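Local coordinates for muconate cycloisomerase (Azorhizobium caulinodans, PDB 3MY9), which is a magnesium-binding member of the enolase superfamily, pairing an N-terminal domain with a TIM-barrel-like C-terminal domain, at residues L194-N199 with F217-I222; V226-L231 with S250-V255; A233-A238 with R263-A268; D267-K272 with A292-Y297; K281-M286 with A316-I321. All blocks are in the same frame, centred on the assembly; numbering follows the deposited sequence.

Contact 1 of 5, residues L194-N199 with F217-I222; sequences LRLDFN and FRPTFI
Leu-194 and Leu-196 join the loop before strand 222-223 through two backbone hydrogen bonds. Thr-220 N donates to Leu-194 O at 2.8 Å. Leu-196 N donates to Phe-221 O at 3.2 Å and nearly straight, with an N-H...O angle of 172°. Leu-196 and Ile-222 form a parallel bridge, and Ile-222 CA adds a CA-H...O contact to Leu-196 O at 3.5 Å.

The aromatic contact is a CH-pi interaction. Arg-195 CG sits over the centre of one Phe-221 face, 3.6 Å from the ring centroid. The Arg-195 chain bends at chi2 (103°), and its NH1 comes back to 3.6 Å from Phe-221 CE2. The guanidinium and ring planes are 48° apart, so this is not a flat stack. Asp-193 forms a salt bridge with NE, and Leu-323 O takes a bond from NH1. Both help fix the guanidinium.

Apolar contacts lie on the Leu-196 and Ile-222 face. Leu-196 CG meets Pro-219 CB at 3.9 Å. Ile-222 CG2 reaches the edge of the Phe-198 ring in its plane, 3.8 Å from CD2.

A water links Leu-194 N to Thr-220 OG1; the hydroxyl also bonds Asp-193.

Strands 193-197 and 222-223 are neighbours in the barrel, with strand 164-168 beyond the former. Helices 174-188 and 207-215 cover the Leu-196 face. Phe-221 meets Tyr-297 edge-to-face, and Phe-205 of the second subunit packs on Phe-221.

Contact 2 of 5, residues V226-L231 with S250-V255; sequences VPRRHL and SCFDAV
Arg-228 and Ser-250 meet where two beta-alpha loops of the barrel lie side by side. One loop follows strand 222-223 and the other follows strand 245-247. Arg-228 CA and Ser-250 CA are 4.5 Å apart.

Arg-228 buries the largest share of the surface. Its CG lies opposite the backbone N (chi1 167°), and the chain stays extended to NE, which carries the guanidinium across to Phe-252. NH2 comes in at the ring edge, near its plane, 3.1 Å from Phe-252 CD1; the two planes are 48° apart. The nitrogen is directed to polar partners: NH2 bonds Glu-249 O and forms a salt bridge with Asp-256. Asp-256 also accepts from Phe-252 N, and thus ties both partners together.

The direct hydrogen bond between the segments is weak, from Ser-250 OG to Arg-228 O at 3.5 Å. Gln-224 NE2 gives the same hydroxyl a further bond. Leu-231 CD2 packs 3.9 Å from Ser-250 OG.

Both loops run into helices. His-230 is the N-cap of helix 231-240, and Asp-253 caps helix 254-263 by accepting from Asp-256 N. Leu-231 lies against the latter helix at Glu-259 and Val-260.

Contact 3 of 5, residues A233-A238 with R263-A268; sequences AMAGFA and RQAADA. With MG (magnesium ion), chain B.
Ala-238 and Asp-267 serve the same magnesium ion, one directly and one through water. Ala-238 gives its backbone oxygen directly, at 2.0 Å from the metal. Asp-267 works from the second shell. Its OD1 and OD2 each accept a hydrogen bond of 2.6 Å from a different metal-bound water. Four waters and Leu-241 O complete six ligands, so the protein supplies backbone carbonyls and no carboxylate to this ion. Asp-267 OD2 also accepts from Ile-245 N and lies 4.0 Å from Ala-238 CB. The metal probably polarises the two waters and strengthens their bonds to the carboxylate.

The rest of the contact packs helix 231-240 against the turn that leads from helix 254-263 into strand 268-270 of the barrel. Gln-264, with positive phi, ends helix 254-263 in a Schellman motif. Small residues let the backbones come close: Ala-235 CA is 3.7 Å from Ala-265 CA. Ala-235 CB rests on Arg-263 O at 3.4 Å. A water bridges Ala-235 O and Gln-264 O, donating to both. Met-234 adds the bulk beside this seam. Its CB lies 3.5 Å from Ala-265 O, and the chain then bends at chi2 (-80°) and chi3 toward Gln-224, Val-226 and Ile-245.

Contact 4 of 5, residues D267-K272 with A292-Y297; sequences DAISVK and AGLPGY
Ile-269 and Ser-270 pair in parallel with Gly-296 and Tyr-297, in a short ladder of three backbone hydrogen bonds. Ile-269 N donates to Pro-295 O at 3.0 Å. Ile-269 O accepts from Tyr-297 N at 2.8 Å, in the carbonyl plane. Val-271 N closes the ladder on Tyr-297 O at 2.8 Å with an angle of 166°. Gly-296 CA and Ser-270 CA add CA-H...O contacts. The end-to-end directions of 267-271 and 293-297 differ by 46°. At the Asp-267 end a water donates to both Asp-267 O and Gly-293 O.

Side chains pack on both faces. On one, Ser-270 CB lies 4.0 Å from Tyr-297 CD2. A chi1 of 175° turns the Tyr-297 ring past its carbonyl side and carries the hydroxyl away to Glu-326. On the other face Ile-269 CG2 meets Leu-294 CD1 at 4.4 Å. Leu-294 CD2 also covers Asp-267 O at 3.6 Å.

Beyond the strand Lys-272 folds back, and its NZ donates to Ser-270 O and OG. NZ also forms a salt bridge with Asp-248, a magnesium ligand together with Glu-223. Strand 268-270, helices 273-276 and 279-292 and strand 296-297 form a beta-alpha-beta crossover, as between successive strands of a TIM barrel.

Contact 5 of 5, residues K281-M286 with A316-I321; sequences KAQSLM and AATPGI
Gln-283 brings the one flat side chain of this contact, an amide met at its edge by Thr-318. The hydroxyl OG1 lies only 6° out of the amide plane, and NE2 donates to it at 3.1 Å with an angle of 163°. The chain runs extended beyond CG (chi2 -160°), which carries the amide from the helix to the loop. Ala-317 O is also 3.1 Å from NE2, and Ala-317 CB approaches this nitrogen to 4.0 Å.

Met-286 sits one turn further along helix 279-292 and faces the same loop. Its CB touches Thr-318 CG2 at 3.8 Å, while CG meets Ile-321 CG1 at 3.8 Å at about a right angle. Bends at chi2 (-54°) and chi3 then swing the methyl over the backbone of Gly-320, where CE is 3.5 Å from O. The loop contains a type I turn from Thr-318 to Ile-321, following helix 305-316.

Thr-318 thus splits its two branches. The methyl joins the apolar patch with Met-286. OG1 accepts from Gln-283 and bonds Leu-314 O. NE2 also reaches Leu-128 O, and this network provides hydrogen bonds for two polar groups in a largely buried seam.

All five contacts lie in the C-terminal barrel domain. Contacts 1 and 4 share its sheet, their centres about 14 Å apart. Along the chain contact 1 closes before the others open. Contacts 2 and 3 alternate, as do contacts 4 and 5, each pair with centres about 10 Å apart. Contact 3 passes into contact 4 through Asp-267 and Ala-268. Contact 4 touches contacts 1, 2, 3 and 5, and Gly-296 N probably bonds Gly-320 O of contact 5. Contacts 1 and 5 are most distant, with centres about 23 Å apart. The set follows successive beta-alpha units round the barrel. Contacts 1, 3 and 4 also touch the second subunit, so this part of the barrel takes part in assembly.

Contact 1 of 5, residues L194-N199 with F217-I222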
# COMPACT_ATOMS: atom_id res chain seq x y z
N LEU A 194 -21.90 -2.63 -29.37
CA LEU A 194 -22.09 -1.21 -29.20
C LEU A 194 -21.06 -0.64 -28.23
O LEU A 194 -20.97 -1.11 -27.10
CB LEU A 194 -23.49 -0.94 -28.63
CG LEU A 194 -23.87 0.51 -28.33
CD1 LEU A 194 -23.77 1.37 -29.57
CD2 LEU A 194 -25.29 0.60 -27.76
N ARG A 195 -20.33 0.38 -28.67
CA ARG A 195 -19.35 1.06 -27.84
C ARG A 195 -19.79 2.51 -27.66
O ARG A 195 -20.48 3.05 -28.52
CB ARG A 195 -17.98 1.03 -28.52
CG ARG A 195 -17.37 -0.37 -28.62
CD ARG A 195 -17.51 -0.93 -30.03
NE ARG A 195 -16.99 -2.28 -30.11
CZ ARG A 195 -15.79 -2.60 -30.57
NH1 ARG A 195 -14.95 -1.67 -31.00
NH2 ARG A 195 -15.44 -3.85 -30.61
N LEU A 196 -19.41 3.12 -26.54
CA LEU A 196 -19.72 4.54 -26.30
C LEU A 196 -18.42 5.32 -26.17
O LEU A 196 -17.45 4.81 -25.62
CB LEU A 196 -20.52 4.74 -25.01
CG LEU A 196 -21.74 3.84 -24.79
CD1 LEU A 196 -22.46 4.17 -23.45
CD2 LEU A 196 -22.72 4.01 -25.93
N ASP A 197 -18.42 6.56 -26.62
CA ASP A 197 -17.24 7.40 -26.52
C ASP A 197 -17.63 8.77 -26.00
O ASP A 197 -18.35 9.47 -26.66
CB ASP A 197 -16.63 7.53 -27.90
CG ASP A 197 -15.25 8.17 -27.89
OD1 ASP A 197 -14.59 8.08 -28.95
OD2 ASP A 197 -14.81 8.70 -26.84
N PHE A 198 -17.13 9.16 -24.82
CA PHE A 198 -17.44 10.51 -24.29
C PHE A 198 -16.46 11.60 -24.77
O PHE A 198 -16.60 12.75 -24.43
CB PHE A 198 -17.48 10.48 -22.77
CG PHE A 198 -18.72 9.85 -22.21
CD1 PHE A 198 -19.83 10.61 -21.95
CD2 PHE A 198 -18.77 8.48 -21.94
CE1 PHE A 198 -20.99 10.04 -21.42
CE2 PHE A 198 -19.93 7.90 -21.43
CZ PHE A 198 -21.04 8.68 -21.18
N ASN A 199 -15.46 11.21 -25.54
CA ASN A 199 -14.40 12.12 -26.04
C ASN A 199 -13.83 13.03 -24.93
O ASN A 199 -13.74 14.25 -25.08
CB ASN A 199 -14.92 12.87 -27.27
CG ASN A 199 -14.97 11.94 -28.52
OD1 ASN A 199 -13.92 11.53 -29.05
ND2 ASN A 199 -16.19 11.60 -28.97
N PHE A 217 -26.79 -0.52 -20.11
CA PHE A 217 -27.00 -1.00 -21.46
C PHE A 217 -25.89 -1.94 -21.94
O PHE A 217 -25.88 -2.39 -23.10
CB PHE A 217 -27.14 0.20 -22.37
CG PHE A 217 -28.37 1.02 -22.06
CD1 PHE A 217 -29.60 0.67 -22.58
CD2 PHE A 217 -28.30 2.07 -21.17
CE1 PHE A 217 -30.74 1.40 -22.26
CE2 PHE A 217 -29.43 2.81 -20.84
CZ PHE A 217 -30.65 2.47 -21.39
N ARG A 218 -24.93 -2.19 -21.05
CA ARG A 218 -23.85 -3.16 -21.29
C ARG A 218 -23.05 -2.88 -22.53
O ARG A 218 -22.83 -3.77 -23.32
CB ARG A 218 -24.41 -4.60 -21.36
CG ARG A 218 -25.19 -4.96 -20.11
CD ARG A 218 -25.53 -6.45 -20.04
NE ARG A 218 -26.17 -6.74 -18.76
CZ ARG A 218 -26.12 -7.91 -18.12
NH1 ARG A 218 -25.44 -8.93 -18.60
NH2 ARG A 218 -26.74 -8.03 -16.95
N PRO A 219 -22.60 -1.65 -22.71
CA PRO A 219 -21.76 -1.44 -23.90
C PRO A 219 -20.50 -2.31 -23.83
O PRO A 219 -20.07 -2.69 -22.75
CB PRO A 219 -21.42 0.03 -23.82
CG PRO A 219 -21.59 0.40 -22.41
CD PRO A 219 -22.68 -0.45 -21.88
N THR A 220 -19.92 -2.64 -24.97
CA THR A 220 -18.68 -3.43 -25.01
C THR A 220 -17.57 -2.69 -24.31
O THR A 220 -16.79 -3.30 -23.61
CB THR A 220 -18.32 -3.81 -26.45
OG1 THR A 220 -19.37 -4.64 -26.93
CG2 THR A 220 -16.96 -4.56 -26.56
N PHE A 221 -17.48 -1.39 -24.50
CA PHE A 221 -16.58 -0.58 -23.68
C PHE A 221 -17.01 0.86 -23.70
O PHE A 221 -17.79 1.27 -24.55
CB PHE A 221 -15.08 -0.73 -24.08
CG PHE A 221 -14.72 -0.26 -25.50
CD1 PHE A 221 -14.77 1.09 -25.86
CD2 PHE A 221 -14.22 -1.16 -26.44
CE1 PHE A 221 -14.39 1.52 -27.14
CE2 PHE A 221 -13.84 -0.75 -27.73
CZ PHE A 221 -13.94 0.59 -28.10
N ILE A 222 -16.50 1.63 -22.75
CA ILE A 222 -16.70 3.08 -22.70
C ILE A 222 -15.32 3.73 -22.85
O ILE A 222 -14.40 3.42 -22.10
CB ILE A 222 -17.33 3.49 -21.39
CG1 ILE A 222 -18.75 2.88 -21.27
CG2 ILE A 222 -17.38 5.01 -21.28
CD1 ILE A 222 -19.35 3.03 -19.90
O HOH W 1 -22.33 -4.51 -26.94

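Contact 2 of 5, residues V226-L231 with S250-V255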
# COMPACT_ATOMS: atom_id res chain seq x y z
N VAL A 226 -12.94 10.86 -19.28
CA VAL A 226 -12.31 12.06 -18.70
C VAL A 226 -10.91 12.26 -19.35
O VAL A 226 -10.42 11.35 -19.98
CB VAL A 226 -12.19 11.96 -17.17
CG1 VAL A 226 -13.62 11.79 -16.51
CG2 VAL A 226 -11.21 10.81 -16.75
N PRO A 227 -10.32 13.47 -19.23
CA PRO A 227 -9.00 13.73 -19.78
C PRO A 227 -7.89 12.84 -19.21
O PRO A 227 -8.05 12.24 -18.13
CB PRO A 227 -8.71 15.19 -19.40
CG PRO A 227 -10.06 15.81 -19.19
CD PRO A 227 -10.99 14.71 -18.77
N ARG A 228 -6.78 12.84 -19.95
CA ARG A 228 -5.59 12.04 -19.71
C ARG A 228 -5.09 12.04 -18.24
O ARG A 228 -4.77 10.99 -17.71
CB ARG A 228 -4.46 12.51 -20.66
CG ARG A 228 -3.05 11.97 -20.33
CD ARG A 228 -2.04 12.39 -21.38
NE ARG A 228 -0.69 11.97 -21.00
CZ ARG A 228 -0.16 10.77 -21.21
NH1 ARG A 228 1.10 10.53 -20.83
NH2 ARG A 228 -0.85 9.79 -21.80
N ARG A 229 -5.07 13.19 -17.60
CA ARG A 229 -4.52 13.30 -16.22
C ARG A 229 -5.14 12.34 -15.17
O ARG A 229 -4.41 11.79 -14.31
CB ARG A 229 -4.67 14.70 -15.68
CG ARG A 229 -4.34 15.79 -16.73
CD ARG A 229 -5.59 16.58 -17.16
NE ARG A 229 -6.13 17.31 -16.01
CZ ARG A 229 -6.98 18.33 -16.09
NH1 ARG A 229 -7.41 18.77 -17.27
NH2 ARG A 229 -7.39 18.90 -14.96
N HIS A 230 -6.46 12.15 -15.26
CA HIS A 230 -7.23 11.67 -14.15
C HIS A 230 -7.24 10.16 -14.02
O HIS A 230 -8.29 9.52 -14.09
CB HIS A 230 -8.66 12.23 -14.24
CG HIS A 230 -8.71 13.71 -14.31
ND1 HIS A 230 -8.18 14.51 -13.32
CD2 HIS A 230 -9.24 14.54 -15.23
CE1 HIS A 230 -8.35 15.78 -13.66
NE2 HIS A 230 -9.00 15.82 -14.81
N LEU A 231 -6.06 9.60 -13.77
CA LEU A 231 -5.88 8.17 -13.78
C LEU A 231 -6.56 7.56 -12.59
O LEU A 231 -7.18 6.51 -12.70
CB LEU A 231 -4.38 7.79 -13.79
CG LEU A 231 -3.61 7.63 -15.11
CD1 LEU A 231 -2.20 7.13 -14.81
CD2 LEU A 231 -4.30 6.70 -16.09
N SER A 250 -5.12 8.48 -22.14
CA SER A 250 -4.34 7.96 -20.99
C SER A 250 -3.25 6.97 -21.36
O SER A 250 -2.46 6.63 -20.52
CB SER A 250 -5.23 7.26 -19.95
OG SER A 250 -6.05 8.16 -19.26
N CYS A 251 -3.25 6.45 -22.58
CA CYS A 251 -2.25 5.48 -22.96
C CYS A 251 -1.71 5.70 -24.39
O CYS A 251 -2.30 5.23 -25.39
CB CYS A 251 -2.81 4.08 -22.80
SG CYS A 251 -1.54 2.81 -23.06
N PHE A 252 -0.60 6.43 -24.46
CA PHE A 252 0.06 6.68 -25.75
C PHE A 252 1.14 5.66 -26.04
O PHE A 252 1.34 5.30 -27.19
CB PHE A 252 0.68 8.09 -25.79
CG PHE A 252 -0.35 9.16 -25.97
CD1 PHE A 252 -0.74 9.95 -24.92
CD2 PHE A 252 -0.97 9.32 -27.19
CE1 PHE A 252 -1.71 10.93 -25.10
CE2 PHE A 252 -1.95 10.30 -27.36
CZ PHE A 252 -2.31 11.09 -26.31
N ASP A 253 1.83 5.20 -25.01
CA ASP A 253 3.07 4.43 -25.18
C ASP A 253 3.24 3.39 -24.08
O ASP A 253 2.39 3.26 -23.19
CB ASP A 253 4.30 5.38 -25.27
CG ASP A 253 4.54 6.20 -23.99
OD1 ASP A 253 3.94 5.89 -22.94
OD2 ASP A 253 5.34 7.17 -24.03
N ALA A 254 4.34 2.66 -24.14
CA ALA A 254 4.57 1.53 -23.26
C ALA A 254 4.68 2.02 -21.82
O ALA A 254 4.13 1.39 -20.90
CB ALA A 254 5.82 0.77 -23.68
N VAL A 255 5.33 3.16 -21.63
CA VAL A 255 5.41 3.74 -20.30
C VAL A 255 4.04 4.04 -19.67
O VAL A 255 3.80 3.73 -18.50
CB VAL A 255 6.25 5.03 -20.30
CG1 VAL A 255 6.25 5.64 -18.91
CG2 VAL A 255 7.68 4.76 -20.77

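Contact 3 of 5, residues A233-A238 with R263-A268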
# COMPACT_ATOMS: atom_id res chain seq x y z
N ALA A 233 -9.19 8.82 -11.24
CA ALA A 233 -10.61 8.85 -11.56
C ALA A 233 -10.96 7.66 -12.51
O ALA A 233 -11.95 6.97 -12.31
CB ALA A 233 -11.01 10.19 -12.19
N MET A 234 -10.13 7.46 -13.53
CA MET A 234 -10.31 6.37 -14.47
C MET A 234 -10.29 5.01 -13.75
O MET A 234 -11.16 4.14 -14.03
CB MET A 234 -9.22 6.45 -15.56
CG MET A 234 -9.42 7.57 -16.58
SD MET A 234 -10.66 7.15 -17.89
CE MET A 234 -9.65 6.06 -18.88
N ALA A 235 -9.36 4.85 -12.79
CA ALA A 235 -9.29 3.62 -11.98
C ALA A 235 -10.54 3.46 -11.12
O ALA A 235 -11.10 2.37 -11.01
CB ALA A 235 -7.98 3.57 -11.08
N GLY A 236 -10.99 4.57 -10.53
CA GLY A 236 -12.28 4.63 -9.81
C GLY A 236 -13.43 4.14 -10.67
O GLY A 236 -14.20 3.27 -10.25
N PHE A 237 -13.52 4.63 -11.91
CA PHE A 237 -14.61 4.17 -12.80
C PHE A 237 -14.50 2.68 -13.06
O PHE A 237 -15.49 1.95 -13.01
CB PHE A 237 -14.66 4.95 -14.12
CG PHE A 237 -14.68 6.48 -13.98
CD1 PHE A 237 -15.30 7.10 -12.89
CD2 PHE A 237 -14.09 7.27 -14.96
CE1 PHE A 237 -15.29 8.48 -12.76
CE2 PHE A 237 -14.10 8.65 -14.84
CZ PHE A 237 -14.69 9.26 -13.76
N ALA A 238 -13.31 2.22 -13.43
CA ALA A 238 -13.11 0.82 -13.74
C ALA A 238 -13.47 -0.04 -12.53
O ALA A 238 -14.10 -1.09 -12.69
CB ALA A 238 -11.64 0.54 -14.18
N ARG A 263 -1.99 0.89 -11.86
CA ARG A 263 -3.09 1.56 -11.18
C ARG A 263 -4.43 0.89 -11.51
O ARG A 263 -5.45 1.28 -10.96
CB ARG A 263 -3.16 3.05 -11.58
CG ARG A 263 -1.89 3.84 -11.33
CD ARG A 263 -1.82 4.42 -9.94
NE ARG A 263 -2.29 5.81 -9.91
CZ ARG A 263 -1.59 6.86 -10.35
NH1 ARG A 263 -2.13 8.06 -10.27
NH2 ARG A 263 -0.39 6.71 -10.89
N GLN A 264 -4.43 -0.09 -12.42
CA GLN A 264 -5.68 -0.70 -12.91
C GLN A 264 -6.66 0.39 -13.37
O GLN A 264 -7.87 0.38 -13.04
CB GLN A 264 -6.33 -1.60 -11.83
CG GLN A 264 -5.37 -2.73 -11.26
CD GLN A 264 -6.05 -3.49 -10.15
OE1 GLN A 264 -5.84 -3.21 -8.97
NE2 GLN A 264 -6.92 -4.41 -10.51
N ALA A 265 -6.13 1.32 -14.14
CA ALA A 265 -6.88 2.50 -14.56
C ALA A 265 -7.71 2.27 -15.84
O ALA A 265 -8.46 3.14 -16.24
CB ALA A 265 -5.91 3.66 -14.72
N ALA A 266 -7.57 1.11 -16.49
CA ALA A 266 -8.37 0.80 -17.71
C ALA A 266 -8.43 -0.71 -17.93
O ALA A 266 -7.59 -1.40 -17.46
CB ALA A 266 -7.79 1.49 -18.96
N ASP A 267 -9.42 -1.16 -18.69
CA ASP A 267 -9.60 -2.57 -19.00
C ASP A 267 -9.15 -2.91 -20.42
O ASP A 267 -9.14 -4.09 -20.78
CB ASP A 267 -11.08 -2.94 -18.83
CG ASP A 267 -11.62 -2.57 -17.47
OD1 ASP A 267 -11.17 -3.16 -16.48
OD2 ASP A 267 -12.45 -1.64 -17.38
N ALA A 268 -8.83 -1.89 -21.22
CA ALA A 268 -8.49 -2.04 -22.67
C ALA A 268 -7.83 -0.74 -23.08
O ALA A 268 -7.99 0.28 -22.40
CB ALA A 268 -9.75 -2.29 -23.54
MG MG B . -14.63 -2.53 -14.01
O HOH W 2 -9.63 -0.16 -11.13
O HOH W 3 -12.59 -3.12 -14.29
O HOH W 4 -14.46 -1.33 -15.76
O HOH W 5 -15.04 -3.85 -12.58
O HOH W 6 -15.08 -4.14 -15.43

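Contact 4 of 5, residues D267-K272 with A292-Y297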
# COMPACT_ATOMS: atom_id res chain seq x y z
N ASP A 267 -9.42 -1.16 -18.69
CA ASP A 267 -9.60 -2.57 -19.00
C ASP A 267 -9.15 -2.91 -20.42
O ASP A 267 -9.14 -4.09 -20.78
CB ASP A 267 -11.08 -2.94 -18.83
CG ASP A 267 -11.62 -2.57 -17.47
OD1 ASP A 267 -11.17 -3.16 -16.48
OD2 ASP A 267 -12.45 -1.64 -17.38
N ALA A 268 -8.83 -1.89 -21.22
CA ALA A 268 -8.49 -2.04 -22.67
C ALA A 268 -7.83 -0.74 -23.08
O ALA A 268 -7.99 0.28 -22.40
CB ALA A 268 -9.75 -2.29 -23.54
N ILE A 269 -7.02 -0.78 -24.14
CA ILE A 269 -6.32 0.41 -24.61
C ILE A 269 -6.48 0.56 -26.12
O ILE A 269 -6.62 -0.43 -26.83
CB ILE A 269 -4.83 0.37 -24.25
CG1 ILE A 269 -4.11 -0.75 -25.02
CG2 ILE A 269 -4.61 0.24 -22.73
CD1 ILE A 269 -2.66 -0.74 -24.84
N SER A 270 -6.49 1.78 -26.62
CA SER A 270 -6.40 1.98 -28.07
C SER A 270 -4.94 2.20 -28.41
O SER A 270 -4.27 2.98 -27.77
CB SER A 270 -7.21 3.18 -28.51
OG SER A 270 -6.80 4.30 -27.75
N VAL A 271 -4.47 1.49 -29.43
CA VAL A 271 -3.08 1.55 -29.86
C VAL A 271 -2.97 2.53 -31.03
O VAL A 271 -3.66 2.38 -32.04
CB VAL A 271 -2.56 0.16 -30.32
CG1 VAL A 271 -2.95 -0.93 -29.36
CG2 VAL A 271 -3.11 -0.18 -31.67
N LYS A 272 -2.13 3.54 -30.85
CA LYS A 272 -1.92 4.60 -31.83
C LYS A 272 -0.56 4.35 -32.44
O LYS A 272 0.44 4.65 -31.81
CB LYS A 272 -1.90 5.96 -31.12
CG LYS A 272 -3.24 6.65 -30.90
CD LYS A 272 -4.00 6.11 -29.70
CE LYS A 272 -3.41 6.62 -28.37
NZ LYS A 272 -4.14 5.94 -27.27
N ALA A 292 -1.04 -8.48 -19.32
CA ALA A 292 -1.89 -7.84 -18.33
C ALA A 292 -3.38 -8.08 -18.52
O ALA A 292 -4.16 -7.68 -17.67
CB ALA A 292 -1.65 -6.34 -18.27
N GLY A 293 -3.77 -8.72 -19.60
CA GLY A 293 -5.16 -9.04 -19.88
C GLY A 293 -5.95 -7.85 -20.39
O GLY A 293 -7.16 -7.81 -20.22
N LEU A 294 -5.28 -6.89 -21.02
CA LEU A 294 -5.96 -5.71 -21.58
C LEU A 294 -6.01 -5.83 -23.10
O LEU A 294 -4.97 -5.80 -23.75
CB LEU A 294 -5.25 -4.42 -21.17
CG LEU A 294 -4.95 -4.17 -19.66
CD1 LEU A 294 -4.40 -2.75 -19.52
CD2 LEU A 294 -6.15 -4.30 -18.78
N PRO A 295 -7.21 -6.03 -23.69
CA PRO A 295 -7.28 -6.03 -25.16
C PRO A 295 -7.01 -4.63 -25.77
O PRO A 295 -7.22 -3.59 -25.15
CB PRO A 295 -8.73 -6.45 -25.47
CG PRO A 295 -9.32 -6.86 -24.20
CD PRO A 295 -8.50 -6.32 -23.06
N GLY A 296 -6.50 -4.65 -27.00
CA GLY A 296 -6.26 -3.46 -27.74
C GLY A 296 -7.31 -3.22 -28.80
O GLY A 296 -7.95 -4.16 -29.34
N TYR A 297 -7.45 -1.94 -29.09
CA TYR A 297 -8.33 -1.44 -30.12
C TYR A 297 -7.43 -0.63 -31.07
O TYR A 297 -6.54 0.05 -30.61
CB TYR A 297 -9.37 -0.57 -29.44
CG TYR A 297 -10.33 0.18 -30.33
CD1 TYR A 297 -11.11 -0.50 -31.25
CD2 TYR A 297 -10.51 1.56 -30.20
CE1 TYR A 297 -12.00 0.15 -32.05
CE2 TYR A 297 -11.43 2.24 -31.02
CZ TYR A 297 -12.17 1.52 -31.93
OH TYR A 297 -13.10 2.13 -32.73
O HOH W 7 -9.36 -6.29 -19.36

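Contact 5 of 5, residues K281-M286 with A316-I321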
# COMPACT_ATOMS: atom_id res chain seq x y z
N LYS A 281 7.12 -0.84 -32.04
CA LYS A 281 6.75 -0.30 -30.72
C LYS A 281 5.31 -0.65 -30.37
O LYS A 281 5.02 -0.96 -29.23
CB LYS A 281 6.91 1.22 -30.68
CG LYS A 281 8.33 1.76 -30.91
CD LYS A 281 9.24 1.45 -29.75
CE LYS A 281 10.53 2.27 -29.84
NZ LYS A 281 11.25 2.23 -28.54
N ALA A 282 4.40 -0.64 -31.35
CA ALA A 282 3.02 -1.05 -31.07
C ALA A 282 2.92 -2.53 -30.65
O ALA A 282 2.11 -2.89 -29.78
CB ALA A 282 2.10 -0.77 -32.25
N GLN A 283 3.72 -3.40 -31.26
CA GLN A 283 3.73 -4.81 -30.86
C GLN A 283 4.38 -5.01 -29.48
O GLN A 283 4.00 -5.90 -28.75
CB GLN A 283 4.43 -5.66 -31.90
CG GLN A 283 3.64 -5.86 -33.19
CD GLN A 283 4.12 -7.08 -33.99
OE1 GLN A 283 5.32 -7.31 -34.09
NE2 GLN A 283 3.18 -7.85 -34.54
N SER A 284 5.37 -4.19 -29.13
CA SER A 284 5.95 -4.27 -27.79
C SER A 284 4.91 -3.85 -26.74
O SER A 284 4.76 -4.51 -25.71
CB SER A 284 7.17 -3.34 -27.66
OG SER A 284 8.18 -3.73 -28.56
N LEU A 285 4.20 -2.76 -27.04
CA LEU A 285 3.11 -2.27 -26.23
C LEU A 285 2.10 -3.40 -26.01
O LEU A 285 1.71 -3.70 -24.87
CB LEU A 285 2.43 -1.09 -26.93
CG LEU A 285 1.31 -0.36 -26.20
CD1 LEU A 285 0.97 0.94 -26.91
CD2 LEU A 285 0.09 -1.22 -26.17
N MET A 286 1.68 -4.04 -27.09
CA MET A 286 0.71 -5.14 -26.97
C MET A 286 1.24 -6.41 -26.24
O MET A 286 0.46 -7.14 -25.66
CB MET A 286 0.08 -5.43 -28.32
CG MET A 286 -0.88 -4.30 -28.75
SD MET A 286 -2.17 -3.87 -27.56
CE MET A 286 -2.98 -5.41 -27.46
N ALA A 316 -3.25 -6.89 -38.46
CA ALA A 316 -3.30 -8.23 -39.02
C ALA A 316 -2.36 -9.20 -38.29
O ALA A 316 -2.66 -10.40 -38.18
CB ALA A 316 -2.96 -8.16 -40.50
N ALA A 317 -1.23 -8.68 -37.82
CA ALA A 317 -0.14 -9.47 -37.21
C ALA A 317 -0.10 -9.38 -35.69
O ALA A 317 0.86 -9.87 -35.06
CB ALA A 317 1.21 -8.99 -37.78
N THR A 318 -1.09 -8.74 -35.07
CA THR A 318 -1.03 -8.43 -33.62
C THR A 318 -2.33 -8.90 -32.95
O THR A 318 -3.28 -8.17 -32.85
CB THR A 318 -0.77 -6.95 -33.38
OG1 THR A 318 0.35 -6.52 -34.16
CG2 THR A 318 -0.48 -6.66 -31.89
N PRO A 319 -2.35 -10.16 -32.50
CA PRO A 319 -3.60 -10.81 -32.13
C PRO A 319 -4.36 -10.13 -30.99
O PRO A 319 -5.60 -10.15 -30.99
CB PRO A 319 -3.15 -12.22 -31.70
CG PRO A 319 -1.68 -12.09 -31.40
CD PRO A 319 -1.17 -11.00 -32.27
N GLY A 320 -3.64 -9.49 -30.06
CA GLY A 320 -4.25 -8.80 -28.93
C GLY A 320 -5.05 -7.56 -29.33
O GLY A 320 -5.86 -7.07 -28.55
N ILE A 321 -4.87 -7.06 -30.54
CA ILE A 321 -5.68 -5.94 -31.00
C ILE A 321 -6.91 -6.55 -31.59
O ILE A 321 -7.03 -6.69 -32.79
CB ILE A 321 -4.96 -5.03 -32.01
CG1 ILE A 321 -3.65 -4.53 -31.41
CG2 ILE A 321 -5.85 -3.86 -32.42
CD1 ILE A 321 -2.76 -3.76 -32.38